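Local coordinates for protein N-terminal acetyltransferase B complex subunit MDM20 (Candida albicans, PDB 5K04) that serves as the non-catalytic subunit of the NatB N-terminal acetyltransferase complex, probably acting as a helical scaffold that holds the catalytic subunit NAT3, at residues D354-F359 / P371-T376. Residues are numbered along the deposited sequence; the frame is centred on the assembly and turned at random.
Sequences DVYERF and PVNELT
V372 meets V355, Y356 and F359, and its two methyl groups divide the work. CG1, anti to the backbone N (chi1 -164°), reaches over the backbone of Y356 and lies 3.4 Å from Y356 CA, at the point where the backbones of the two segments come nearest, Y356 facing V372. CG2 turns to F359, where it touches F359 CB at 3.3 Å and the carbonyl oxygen F359 O at much the same distance. The F359 ring leads away from the second segment, and its CE1 lies over one face of the R358 guanidinium, toward the rim. N373 comes next and stands beside the tyrosine ring, with OD1 4.4 Å from Y356 CD1. That oxygen accepts a hydrogen bond from T376 OG1 at 2.7 Å, the hydroxyl approaching 15° from the carbonyl plane, while ND2 is held by D405. L375 CD1 reaches V355 CG1 at 4.3 Å. On T376 the methyl is turned to the aromatic side chain: CG2 lies 3.8 Å from Y356 CD1 and equally near Y356 CB, so one side chain pairs a polar branch with N373 and an apolar branch with the tyrosine. The joint is mainly apolar, with V372, which the other segment covers most, at its centre. The short segments run nearly antiparallel, at 152° with axes 9.4 Å apart, as in a helical hairpin, and the linker between them is closed by N370, which bonds to F359 O and V372 N. Helix 388-404 covers Y356, N373 and T376 through L401, helix 337-346 backs V355, F359 and V372, and E374 forms a salt bridge with K410 within this all-helical, TPR-related region.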
# COMPACT_ATOMS: atom_id res chain seq x y z
N ASP A 354 13.79 6.02 34.18
CA ASP A 354 14.54 5.25 35.17
C ASP A 354 14.93 3.89 34.62
O ASP A 354 16.04 3.40 34.86
CB ASP A 354 13.71 5.11 36.46
CG ASP A 354 12.35 4.44 36.22
OD1 ASP A 354 11.71 4.71 35.18
OD2 ASP A 354 11.93 3.65 37.08
N VAL A 355 14.05 3.26 33.83
CA VAL A 355 14.37 1.96 33.25
C VAL A 355 15.34 2.13 32.10
O VAL A 355 16.29 1.35 31.95
CB VAL A 355 13.09 1.25 32.80
CG1 VAL A 355 13.43 -0.11 32.19
CG2 VAL A 355 12.13 1.08 33.95
N TYR A 356 15.13 3.17 31.27
CA TYR A 356 16.09 3.52 30.24
C TYR A 356 17.51 3.65 30.81
O TYR A 356 18.47 3.09 30.26
CB TYR A 356 15.68 4.82 29.54
CG TYR A 356 16.76 5.30 28.61
CD1 TYR A 356 16.91 4.74 27.35
CD2 TYR A 356 17.68 6.26 29.02
CE1 TYR A 356 17.93 5.15 26.50
CE2 TYR A 356 18.71 6.67 28.20
CZ TYR A 356 18.83 6.12 26.93
OH TYR A 356 19.85 6.54 26.10
N GLU A 357 17.65 4.37 31.92
CA GLU A 357 18.98 4.55 32.51
C GLU A 357 19.61 3.24 32.94
O GLU A 357 20.84 3.15 33.01
CB GLU A 357 18.92 5.52 33.68
CG GLU A 357 18.64 6.98 33.29
CD GLU A 357 19.77 7.65 32.52
OE1 GLU A 357 20.88 7.07 32.44
OE2 GLU A 357 19.56 8.76 31.99
N ARG A 358 18.81 2.21 33.21
CA ARG A 358 19.34 0.90 33.59
C ARG A 358 19.64 0.01 32.40
O ARG A 358 20.36 -0.97 32.55
CB ARG A 358 18.35 0.18 34.52
CG ARG A 358 18.38 0.68 35.97
CD ARG A 358 17.07 0.34 36.67
NE ARG A 358 16.80 -1.09 36.66
CZ ARG A 358 15.59 -1.64 36.81
NH1 ARG A 358 14.51 -0.86 36.96
NH2 ARG A 358 15.45 -2.96 36.79
N PHE A 359 19.11 0.33 31.22
CA PHE A 359 19.31 -0.49 30.03
C PHE A 359 19.51 0.39 28.79
O PHE A 359 18.95 0.11 27.72
CB PHE A 359 18.13 -1.44 29.80
CG PHE A 359 17.74 -2.25 31.01
CD1 PHE A 359 16.81 -1.78 31.91
CD2 PHE A 359 18.26 -3.52 31.20
CE1 PHE A 359 16.43 -2.53 33.02
CE2 PHE A 359 17.88 -4.29 32.31
CZ PHE A 359 16.97 -3.79 33.22
N PRO A 371 14.44 -3.33 23.57
CA PRO A 371 13.07 -3.27 24.11
C PRO A 371 12.81 -2.08 25.03
O PRO A 371 11.64 -1.73 25.22
CB PRO A 371 12.92 -4.61 24.85
CG PRO A 371 13.97 -5.50 24.25
CD PRO A 371 15.11 -4.60 23.91
N VAL A 372 13.85 -1.46 25.60
CA VAL A 372 13.64 -0.27 26.44
C VAL A 372 12.94 0.83 25.68
O VAL A 372 12.24 1.67 26.26
CB VAL A 372 14.97 0.26 27.00
CG1 VAL A 372 14.69 1.21 28.13
CG2 VAL A 372 15.80 -0.84 27.47
N ASN A 373 13.14 0.88 24.36
CA ASN A 373 12.60 1.97 23.58
C ASN A 373 11.14 1.77 23.23
O ASN A 373 10.55 2.62 22.56
CB ASN A 373 13.48 2.17 22.36
CG ASN A 373 14.82 2.76 22.76
OD1 ASN A 373 14.87 3.61 23.66
ND2 ASN A 373 15.91 2.31 22.12
N GLU A 374 10.56 0.64 23.67
CA GLU A 374 9.11 0.54 23.74
C GLU A 374 8.58 1.45 24.84
O GLU A 374 7.54 2.09 24.67
CB GLU A 374 8.71 -0.91 24.01
CG GLU A 374 9.02 -1.90 22.87
CD GLU A 374 8.23 -1.63 21.58
OE1 GLU A 374 8.82 -1.71 20.48
OE2 GLU A 374 7.02 -1.33 21.67
N LEU A 375 9.31 1.53 25.96
CA LEU A 375 8.95 2.39 27.07
C LEU A 375 9.27 3.86 26.78
O LEU A 375 8.44 4.74 27.03
CB LEU A 375 9.66 1.93 28.35
CG LEU A 375 9.21 0.53 28.76
CD1 LEU A 375 9.57 0.19 30.21
CD2 LEU A 375 7.71 0.42 28.55
N THR A 376 10.46 4.12 26.23
CA THR A 376 10.87 5.50 25.99
C THR A 376 9.99 6.16 24.93
O THR A 376 9.63 7.34 25.06
CB THR A 376 12.36 5.56 25.58
OG1 THR A 376 12.59 4.86 24.35
CG2 THR A 376 13.20 4.94 26.66